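Long-range contacts in protein-glutamine gamma-glutamyltransferase 2 (Pagrus major, PDB 1G0D), which probably catalyses the calcium-dependent cross-linking of proteins, joining peptide-bound glutamine to lysine side chains or other primary amines, and binds GTP: residues Y154-I162 / I173-E181; E181-V191 / V253-V264. One frame throughout, in Å; residues are numbered along the deposited sequence.

Contact 1 (Y154-I162 / I173-E181)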
loop_
_atom_site.group_PDB
_atom_site.type_symbol
_atom_site.label_atom_id
_atom_site.label_comp_id
_atom_site.label_asym_id
_atom_site.label_seq_id
_atom_site.Cartn_x
_atom_site.Cartn_y
_atom_site.Cartn_z
ATOM N N TYR A 154 -4.809 11.144 4.822
ATOM C CA TYR A 154 -3.459 10.660 4.596
ATOM C C TYR A 154 -2.556 10.420 5.803
ATOM O O TYR A 154 -1.468 9.883 5.637
ATOM C CB TYR A 154 -2.771 11.575 3.613
ATOM C CG TYR A 154 -3.590 11.797 2.377
ATOM C CD1 TYR A 154 -4.277 10.728 1.785
ATOM C CD2 TYR A 154 -3.670 13.067 1.786
ATOM C CE1 TYR A 154 -5.013 10.912 0.641
ATOM C CE2 TYR A 154 -4.406 13.272 0.630
ATOM C CZ TYR A 154 -5.071 12.185 0.063
ATOM O OH TYR A 154 -5.747 12.359 -1.114
ATOM N N VAL A 155 -2.971 10.835 6.998
ATOM C CA VAL A 155 -2.184 10.562 8.213
ATOM C C VAL A 155 -3.084 9.947 9.277
ATOM O O VAL A 155 -2.809 8.876 9.794
ATOM C CB VAL A 155 -1.528 11.798 8.900
ATOM C CG1 VAL A 155 -0.874 11.343 10.213
ATOM C CG2 VAL A 155 -0.474 12.408 8.040
ATOM N N MET A 156 -4.185 10.605 9.581
ATOM C CA MET A 156 -5.073 10.132 10.625
ATOM C C MET A 156 -6.050 9.020 10.343
ATOM O O MET A 156 -6.485 8.350 11.259
ATOM C CB MET A 156 -5.806 11.336 11.195
ATOM C CG MET A 156 -4.821 12.351 11.767
ATOM S SD MET A 156 -4.178 11.687 13.254
ATOM C CE MET A 156 -2.662 12.303 13.232
ATOM N N ASN A 157 -6.424 8.808 9.093
ATOM C CA ASN A 157 -7.370 7.736 8.815
ATOM C C ASN A 157 -6.728 6.344 8.890
ATOM O O ASN A 157 -5.660 6.105 8.317
ATOM C CB ASN A 157 -8.003 7.935 7.459
ATOM C CG ASN A 157 -9.177 7.035 7.285
ATOM O OD1 ASN A 157 -9.329 6.081 8.050
ATOM N ND2 ASN A 157 -10.020 7.310 6.301
ATOM N N GLU A 158 -7.358 5.427 9.609
ATOM C CA GLU A 158 -6.787 4.087 9.760
ATOM C C GLU A 158 -7.426 3.030 8.855
ATOM O O GLU A 158 -6.980 1.877 8.809
ATOM C CB GLU A 158 -6.903 3.619 11.207
ATOM C CG GLU A 158 -5.955 4.280 12.212
ATOM C CD GLU A 158 -6.287 3.890 13.649
ATOM O OE1 GLU A 158 -7.395 4.244 14.129
ATOM O OE2 GLU A 158 -5.454 3.215 14.291
ATOM N N ASP A 159 -8.465 3.429 8.136
ATOM C CA ASP A 159 -9.178 2.531 7.249
ATOM C C ASP A 159 -9.059 3.054 5.852
ATOM O O ASP A 159 -9.406 4.197 5.592
ATOM C CB ASP A 159 -10.642 2.485 7.634
ATOM C CG ASP A 159 -10.867 1.709 8.881
ATOM O OD1 ASP A 159 -10.648 0.487 8.813
ATOM O OD2 ASP A 159 -11.244 2.309 9.919
ATOM N N GLY A 160 -8.561 2.222 4.956
ATOM C CA GLY A 160 -8.415 2.634 3.581
ATOM C C GLY A 160 -9.105 1.661 2.642
ATOM O O GLY A 160 -9.839 0.766 3.053
ATOM N N VAL A 161 -8.900 1.877 1.360
ATOM C CA VAL A 161 -9.459 1.027 0.354
ATOM C C VAL A 161 -8.350 0.923 -0.680
ATOM O O VAL A 161 -7.780 1.943 -1.064
ATOM C CB VAL A 161 -10.711 1.710 -0.237
ATOM C CG1 VAL A 161 -11.219 0.953 -1.426
ATOM C CG2 VAL A 161 -11.781 1.768 0.821
ATOM N N ILE A 162 -7.977 -0.290 -1.083
ATOM C CA ILE A 162 -6.945 -0.421 -2.113
ATOM C C ILE A 162 -7.652 -0.966 -3.353
ATOM O O ILE A 162 -8.392 -1.925 -3.256
ATOM C CB ILE A 162 -5.810 -1.367 -1.674
ATOM C CG1 ILE A 162 -5.254 -0.893 -0.320
ATOM C CG2 ILE A 162 -4.761 -1.407 -2.747
ATOM C CD1 ILE A 162 -3.935 -1.475 0.132
ATOM N N ILE A 173 -10.843 -3.352 -2.105
ATOM C CA ILE A 173 -10.737 -4.146 -0.916
ATOM C C ILE A 173 -10.359 -3.205 0.197
ATOM O O ILE A 173 -9.442 -2.382 0.071
ATOM C CB ILE A 173 -9.720 -5.281 -1.000
ATOM C CG1 ILE A 173 -8.329 -4.711 -1.039
ATOM C CG2 ILE A 173 -10.025 -6.164 -2.193
ATOM C CD1 ILE A 173 -7.482 -5.278 0.034
ATOM N N PRO A 174 -11.182 -3.197 1.242
ATOM C CA PRO A 174 -10.939 -2.366 2.405
ATOM C C PRO A 174 -9.672 -2.880 3.102
ATOM O O PRO A 174 -9.347 -4.056 2.988
ATOM C CB PRO A 174 -12.182 -2.605 3.248
ATOM C CG PRO A 174 -12.665 -3.901 2.828
ATOM C CD PRO A 174 -12.480 -3.872 1.355
ATOM N N TRP A 175 -8.957 -2.000 3.816
ATOM C CA TRP A 175 -7.751 -2.393 4.540
ATOM C C TRP A 175 -7.690 -1.687 5.885
ATOM O O TRP A 175 -7.989 -0.501 5.988
ATOM C CB TRP A 175 -6.515 -2.052 3.736
ATOM C CG TRP A 175 -5.284 -2.775 4.195
ATOM C CD1 TRP A 175 -4.358 -2.324 5.094
ATOM C CD2 TRP A 175 -4.768 -4.030 3.681
ATOM N NE1 TRP A 175 -3.296 -3.204 5.173
ATOM C CE2 TRP A 175 -3.516 -4.254 4.319
ATOM C CE3 TRP A 175 -5.238 -4.974 2.748
ATOM C CZ2 TRP A 175 -2.724 -5.397 4.043
ATOM C CZ3 TRP A 175 -4.447 -6.100 2.475
ATOM C CH2 TRP A 175 -3.204 -6.297 3.130
ATOM N N ASN A 176 -7.324 -2.418 6.923
ATOM C CA ASN A 176 -7.219 -1.800 8.226
ATOM C C ASN A 176 -5.746 -1.440 8.413
ATOM O O ASN A 176 -4.915 -2.296 8.754
ATOM C CB ASN A 176 -7.719 -2.788 9.292
ATOM C CG ASN A 176 -7.436 -2.338 10.720
ATOM O OD1 ASN A 176 -7.052 -1.201 10.965
ATOM N ND2 ASN A 176 -7.614 -3.248 11.673
ATOM N N TYR A 177 -5.398 -0.181 8.166
ATOM C CA TYR A 177 -4.005 0.217 8.325
ATOM C C TYR A 177 -3.601 0.104 9.778
ATOM O O TYR A 177 -2.431 -0.112 10.083
ATOM C CB TYR A 177 -3.783 1.639 7.851
ATOM C CG TYR A 177 -4.042 1.819 6.391
ATOM C CD1 TYR A 177 -3.395 1.045 5.449
ATOM C CD2 TYR A 177 -4.971 2.760 5.949
ATOM C CE1 TYR A 177 -3.667 1.201 4.083
ATOM C CE2 TYR A 177 -5.256 2.926 4.623
ATOM C CZ TYR A 177 -4.608 2.147 3.685
ATOM O OH TYR A 177 -4.918 2.341 2.362
ATOM N N GLY A 178 -4.571 0.268 10.666
ATOM C CA GLY A 178 -4.314 0.176 12.097
ATOM C C GLY A 178 -3.038 0.817 12.620
ATOM O O GLY A 178 -2.409 0.234 13.483
ATOM N N GLN A 179 -2.635 1.997 12.134
ATOM C CA GLN A 179 -1.403 2.613 12.634
ATOM C C GLN A 179 -1.440 3.050 14.102
ATOM O O GLN A 179 -0.385 3.239 14.724
ATOM C CB GLN A 179 -0.993 3.808 11.769
ATOM C CG GLN A 179 -2.032 4.872 11.649
ATOM C CD GLN A 179 -2.908 4.670 10.450
ATOM O OE1 GLN A 179 -3.065 3.541 9.934
ATOM N NE2 GLN A 179 -3.498 5.758 9.986
ATOM N N PHE A 180 -2.634 3.182 14.676
ATOM C CA PHE A 180 -2.739 3.595 16.081
ATOM C C PHE A 180 -3.133 2.472 17.034
ATOM O O PHE A 180 -3.477 2.735 18.193
ATOM C CB PHE A 180 -3.716 4.761 16.222
ATOM C CG PHE A 180 -3.336 5.945 15.388
ATOM C CD1 PHE A 180 -2.000 6.360 15.312
ATOM C CD2 PHE A 180 -4.287 6.606 14.638
ATOM C CE1 PHE A 180 -1.622 7.401 14.505
ATOM C CE2 PHE A 180 -3.934 7.650 13.830
ATOM C CZ PHE A 180 -2.594 8.052 13.756
ATOM N N GLU A 181 -3.084 1.230 16.533
ATOM C CA GLU A 181 -3.403 0.035 17.321
ATOM C C GLU A 181 -2.251 -0.182 18.264
ATOM O O GLU A 181 -1.147 0.266 18.006
ATOM C CB GLU A 181 -3.588 -1.181 16.421
ATOM C CG GLU A 181 -4.867 -1.139 15.578
ATOM C CD GLU A 181 -6.168 -1.288 16.377
ATOM O OE1 GLU A 181 -6.733 -2.401 16.363
ATOM O OE2 GLU A 181 -6.641 -0.308 16.997
HETATM O O HOH W 1 -11.073 -0.273 6.192
HETATM O O HOH W 2 -6.476 3.895 1.279
#
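Backbone hydrogen bonds join Gly160 to Trp175 and Ile162 to Ile173 in both directions, the straightest being Gly160 N to Trp175 O (3.0 Å, 170°). Val161–Pro174 is the non-hydrogen-bonded pair between them, and Asp159–Asn176 another beyond Gly160–Trp175. Just before the first strand and after the second, Glu158 O accepts from Tyr177 N at 2.7 Å and, weakly, from Gly178 N.

Side-chain polar bonds follow. The carboxamide of Gln179 turns its NE2 to two carbonyls, Asn157 O at 2.8 Å, approached from above the carbonyl plane, and Val155 O at 3.2 Å. Gln179 CG stands between the backbone N and the carbonyl carbon (chi1 57°), which places it over the centre of the Phe180 ring. Glu158, extended beyond CG, takes the Phe180 N-H on the anti side of OE2 at 2.8 Å; Arg655 forms salt bridges with Glu158 OE1 and with Glu181. A water links Tyr177 OH to Val161 N.

Strands 159-162 and 173-176 form the open end of the two-stranded antiparallel hairpin 159-164/169-176, whose Ile162 side chain lies about 8 Å from that of the active-site Cys272.

Among the apolar contacts, Ile162 packs its CB on Ile173 CG1 and sets CD1 against the Trp175 ring. Tyr177 CE2 lies 3.3 Å from Gly160 CA, where a side chain would clash. Met156 SD approaches Phe180 CZ obliquely at 4.0 Å, a Met-aromatic contact.

Contact 2 (E181-V191 / V253-V264)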
loop_
_atom_site.group_PDB
_atom_site.type_symbol
_atom_site.label_atom_id
_atom_site.label_comp_id
_atom_site.label_asym_id
_atom_site.label_seq_id
_atom_site.Cartn_x
_atom_site.Cartn_y
_atom_site.Cartn_z
ATOM N N GLU A 181 -3.084 1.230 16.533
ATOM C CA GLU A 181 -3.403 0.035 17.321
ATOM C C GLU A 181 -2.251 -0.182 18.264
ATOM O O GLU A 181 -1.147 0.266 18.006
ATOM C CB GLU A 181 -3.588 -1.181 16.421
ATOM C CG GLU A 181 -4.867 -1.139 15.578
ATOM C CD GLU A 181 -6.168 -1.288 16.377
ATOM O OE1 GLU A 181 -6.733 -2.401 16.363
ATOM O OE2 GLU A 181 -6.641 -0.308 16.997
ATOM N N ASP A 182 -2.477 -0.882 19.353
ATOM C CA ASP A 182 -1.398 -0.998 20.311
ATOM C C ASP A 182 -0.087 -1.486 19.813
ATOM O O ASP A 182 -0.025 -2.522 19.163
ATOM C CB ASP A 182 -1.792 -1.878 21.473
ATOM C CG ASP A 182 -2.807 -1.241 22.336
ATOM O OD1 ASP A 182 -3.100 -1.793 23.411
ATOM O OD2 ASP A 182 -3.315 -0.188 21.926
ATOM N N TYR A 183 0.948 -0.726 20.161
ATOM C CA TYR A 183 2.341 -1.027 19.858
ATOM C C TYR A 183 2.824 -0.938 18.419
ATOM O O TYR A 183 4.009 -1.113 18.133
ATOM C CB TYR A 183 2.686 -2.391 20.443
ATOM C CG TYR A 183 2.178 -2.547 21.851
ATOM C CD1 TYR A 183 1.311 -3.576 22.187
ATOM C CD2 TYR A 183 2.517 -1.626 22.838
ATOM C CE1 TYR A 183 0.787 -3.683 23.462
ATOM C CE2 TYR A 183 2.001 -1.720 24.116
ATOM C CZ TYR A 183 1.136 -2.751 24.420
ATOM O OH TYR A 183 0.601 -2.844 25.682
ATOM N N VAL A 184 1.926 -0.629 17.503
ATOM C CA VAL A 184 2.342 -0.523 16.117
ATOM C C VAL A 184 3.382 0.604 15.951
ATOM O O VAL A 184 4.194 0.580 15.014
ATOM C CB VAL A 184 1.141 -0.279 15.233
ATOM C CG1 VAL A 184 1.595 0.248 13.894
ATOM C CG2 VAL A 184 0.341 -1.587 15.102
ATOM N N MET A 185 3.366 1.590 16.854
ATOM C CA MET A 185 4.328 2.666 16.751
ATOM C C MET A 185 5.695 2.127 17.160
ATOM O O MET A 185 6.714 2.411 16.534
ATOM C CB MET A 185 3.941 3.823 17.671
ATOM C CG MET A 185 4.992 4.924 17.740
ATOM S SD MET A 185 4.812 6.043 19.115
ATOM C CE MET A 185 5.287 4.946 20.504
ATOM N N ASP A 186 5.720 1.344 18.218
ATOM C CA ASP A 186 6.970 0.795 18.696
ATOM C C ASP A 186 7.643 -0.112 17.680
ATOM O O ASP A 186 8.885 -0.126 17.585
ATOM C CB ASP A 186 6.707 0.034 19.959
ATOM C CG ASP A 186 6.091 0.886 20.996
ATOM O OD1 ASP A 186 6.843 1.227 21.920
ATOM O OD2 ASP A 186 4.879 1.213 20.893
ATOM N N ILE A 187 6.828 -0.878 16.949
ATOM C CA ILE A 187 7.335 -1.780 15.915
ATOM C C ILE A 187 7.833 -0.972 14.711
ATOM O O ILE A 187 8.753 -1.386 14.004
ATOM C CB ILE A 187 6.257 -2.738 15.384
ATOM C CG1 ILE A 187 5.746 -3.667 16.487
ATOM C CG2 ILE A 187 6.851 -3.581 14.308
ATOM C CD1 ILE A 187 4.383 -4.274 16.225
ATOM N N CYS A 188 7.211 0.174 14.451
ATOM C CA CYS A 188 7.641 0.991 13.338
ATOM C C CYS A 188 9.085 1.403 13.576
ATOM O O CYS A 188 9.880 1.262 12.665
ATOM C CB CYS A 188 6.734 2.200 13.178
ATOM S SG CYS A 188 5.155 1.785 12.446
ATOM N N PHE A 189 9.433 1.884 14.780
ATOM C CA PHE A 189 10.828 2.265 15.114
ATOM C C PHE A 189 11.742 1.046 15.155
ATOM O O PHE A 189 12.948 1.179 15.032
ATOM C CB PHE A 189 10.925 2.985 16.471
ATOM C CG PHE A 189 10.480 4.429 16.427
ATOM C CD1 PHE A 189 9.313 4.831 17.075
ATOM C CD2 PHE A 189 11.160 5.356 15.646
ATOM C CE1 PHE A 189 8.822 6.132 16.932
ATOM C CE2 PHE A 189 10.678 6.661 15.498
ATOM C CZ PHE A 189 9.504 7.051 16.138
ATOM N N GLU A 190 11.162 -0.142 15.321
ATOM C CA GLU A 190 11.919 -1.397 15.337
ATOM C C GLU A 190 12.352 -1.755 13.907
ATOM O O GLU A 190 13.418 -2.325 13.662
ATOM C CB GLU A 190 11.034 -2.508 15.888
ATOM C CG GLU A 190 11.825 -3.661 16.436
ATOM C CD GLU A 190 10.980 -4.853 16.839
ATOM O OE1 GLU A 190 11.605 -5.856 17.222
ATOM O OE2 GLU A 190 9.726 -4.815 16.776
ATOM N N VAL A 191 11.492 -1.447 12.949
ATOM C CA VAL A 191 11.806 -1.694 11.555
ATOM C C VAL A 191 12.983 -0.776 11.196
ATOM O O VAL A 191 13.870 -1.149 10.442
ATOM C CB VAL A 191 10.600 -1.336 10.639
ATOM C CG1 VAL A 191 10.991 -1.473 9.176
ATOM C CG2 VAL A 191 9.416 -2.247 10.952
ATOM N N VAL A 253 -1.597 -4.640 10.718
ATOM C CA VAL A 253 -1.159 -4.943 12.085
ATOM C C VAL A 253 -0.773 -6.423 12.371
ATOM O O VAL A 253 0.154 -6.687 13.134
ATOM C CB VAL A 253 -2.239 -4.499 13.102
ATOM C CG1 VAL A 253 -1.798 -4.854 14.500
ATOM C CG2 VAL A 253 -2.487 -3.017 12.987
ATOM N N PRO A 254 -1.508 -7.401 11.819
ATOM C CA PRO A 254 -1.128 -8.798 12.094
ATOM C C PRO A 254 0.219 -9.208 11.512
ATOM O O PRO A 254 0.921 -10.040 12.067
ATOM C CB PRO A 254 -2.289 -9.605 11.518
ATOM C CG PRO A 254 -3.427 -8.633 11.424
ATOM C CD PRO A 254 -2.751 -7.342 11.034
ATOM N N ILE A 255 0.578 -8.614 10.386
ATOM C CA ILE A 255 1.861 -8.881 9.753
ATOM C C ILE A 255 2.973 -8.278 10.625
ATOM O O ILE A 255 3.992 -8.920 10.877
ATOM C CB ILE A 255 1.931 -8.213 8.381
ATOM C CG1 ILE A 255 0.993 -8.916 7.419
ATOM C CG2 ILE A 255 3.329 -8.188 7.902
ATOM C CD1 ILE A 255 0.644 -8.071 6.233
ATOM N N LEU A 256 2.775 -7.031 11.067
ATOM C CA LEU A 256 3.759 -6.348 11.911
ATOM C C LEU A 256 3.917 -7.012 13.285
ATOM O O LEU A 256 5.035 -7.219 13.751
ATOM C CB LEU A 256 3.401 -4.864 12.075
ATOM C CG LEU A 256 3.401 -3.975 10.813
ATOM C CD1 LEU A 256 2.879 -2.568 11.140
ATOM C CD2 LEU A 256 4.805 -3.859 10.263
ATOM N N GLN A 257 2.822 -7.378 13.941
ATOM C CA GLN A 257 2.985 -8.005 15.244
ATOM C C GLN A 257 3.711 -9.348 15.080
ATOM O O GLN A 257 4.550 -9.709 15.907
ATOM C CB GLN A 257 1.631 -8.195 15.952
ATOM C CG GLN A 257 0.811 -6.914 16.208
ATOM C CD GLN A 257 1.368 -5.981 17.332
ATOM O OE1 GLN A 257 2.470 -6.187 17.854
ATOM N NE2 GLN A 257 0.589 -4.949 17.697
ATOM N N GLN A 258 3.413 -10.064 13.997
ATOM C CA GLN A 258 4.032 -11.366 13.717
ATOM C C GLN A 258 5.535 -11.248 13.460
ATOM O O GLN A 258 6.317 -12.033 13.978
ATOM C CB GLN A 258 3.345 -11.998 12.513
ATOM C CG GLN A 258 3.694 -13.448 12.283
ATOM C CD GLN A 258 2.872 -14.113 11.154
ATOM O OE1 GLN A 258 3.455 -14.736 10.249
ATOM N NE2 GLN A 258 1.524 -13.991 11.211
ATOM N N TRP A 259 5.919 -10.271 12.636
ATOM C CA TRP A 259 7.317 -9.975 12.315
ATOM C C TRP A 259 8.137 -9.664 13.601
ATOM O O TRP A 259 9.246 -10.156 13.802
ATOM C CB TRP A 259 7.356 -8.756 11.383
ATOM C CG TRP A 259 8.726 -8.223 11.136
ATOM C CD1 TRP A 259 9.625 -8.688 10.219
ATOM C CD2 TRP A 259 9.361 -7.096 11.785
ATOM N NE1 TRP A 259 10.782 -7.926 10.249
ATOM C CE2 TRP A 259 10.648 -6.947 11.198
ATOM C CE3 TRP A 259 8.969 -6.205 12.795
ATOM C CZ2 TRP A 259 11.537 -5.942 11.592
ATOM C CZ3 TRP A 259 9.859 -5.201 13.183
ATOM C CH2 TRP A 259 11.127 -5.081 12.578
ATOM N N SER A 260 7.598 -8.813 14.464
ATOM C CA SER A 260 8.281 -8.464 15.689
ATOM C C SER A 260 8.212 -9.596 16.708
ATOM O O SER A 260 9.198 -9.958 17.317
ATOM C CB SER A 260 7.650 -7.225 16.286
ATOM O OG SER A 260 8.200 -6.993 17.562
ATOM N N LYS A 261 7.020 -10.134 16.914
ATOM C CA LYS A 261 6.840 -11.224 17.856
ATOM C C LYS A 261 7.858 -12.327 17.619
ATOM O O LYS A 261 8.452 -12.817 18.569
ATOM C CB LYS A 261 5.435 -11.813 17.727
ATOM C CG LYS A 261 4.588 -11.718 18.975
ATOM C CD LYS A 261 4.313 -10.264 19.347
ATOM C CE LYS A 261 2.976 -10.126 20.045
ATOM N NZ LYS A 261 1.897 -10.447 19.079
ATOM N N ALA A 262 8.043 -12.724 16.351
ATOM C CA ALA A 262 8.981 -13.794 15.946
ATOM C C ALA A 262 10.444 -13.433 15.988
ATOM O O ALA A 262 11.258 -14.207 15.529
ATOM C CB ALA A 262 8.659 -14.265 14.542
ATOM N N GLY A 263 10.776 -12.265 16.513
ATOM C CA GLY A 263 12.161 -11.835 16.578
ATOM C C GLY A 263 12.600 -11.191 15.269
ATOM O O GLY A 263 13.717 -11.393 14.817
ATOM N N VAL A 264 11.738 -10.391 14.656
ATOM C CA VAL A 264 12.100 -9.777 13.400
ATOM C C VAL A 264 12.425 -10.924 12.405
ATOM O O VAL A 264 13.579 -11.348 12.204
ATOM C CB VAL A 264 13.277 -8.807 13.627
ATOM C CG1 VAL A 264 13.733 -8.223 12.328
ATOM C CG2 VAL A 264 12.819 -7.688 14.521
HETATM O O HOH W 3 10.926 -8.354 18.090
#
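Ile187 fits as a knob into a hole made by Leu256, Gln257, Trp259 and Ser260, where helical segments 184-191 and 253-261 cross at 59°, their axes 10.1 Å apart at closest approach. From its CB two branches diverge. CG2, anti to the backbone N, reaches the edge of the Trp259 ring, 3.6 Å from CZ3; the other branch runs through CG1, beside Ser260 CB, to CD1, which meets Gln257 OE1 at 3.2 Å, the two side chains crossing at about a right angle. Gln257 NE2 makes a weak bond to Asp182 O, near the start of the first helix. Toward that start, Val184 CG2 packs on Val253 CG2 at 3.8 Å; one turn after Ile187, Val191 CG2 meets Trp259 CH2, whose indole NE1 is bonded to Arg229 O.

Glu190 supplies the polar margin. Its extended chain slides past the indole, the carboxylate turned 65° from the ring plane, and Ser260 OG donates to the syn lone pair of Glu190 OE2 at 2.8 Å. Replacing it with an alanine would probably leave Ser260 OG without its carboxylate acceptor and Trp259 CZ3 without the packing of CG and the carboxylate. A water donates to both Glu190 OE1, at 2.7 Å, and Ser260 O.

In the fold
The two contacts follow one another along the chain and share Glu181, at the turn leading from the hairpin into helix 184-193. Contact 1 is buried, nearer the middle of the molecule, and depends largely on backbone carbonyls and amides; contact 2 is only partly buried and relies on interlocking side chains, with polar groups toward its margin. They also touch directly, Gly178 O of contact 1 packing against Val253 CG2 of contact 2 at 3.3 Å. Helix 272-286, which begins with the active-site Cys272, backs both: it meets Ile162 and Trp175 in the hairpin and Cys188 and Ile255 in the helix pair. Contact 2 itself lies away from the annotated sites.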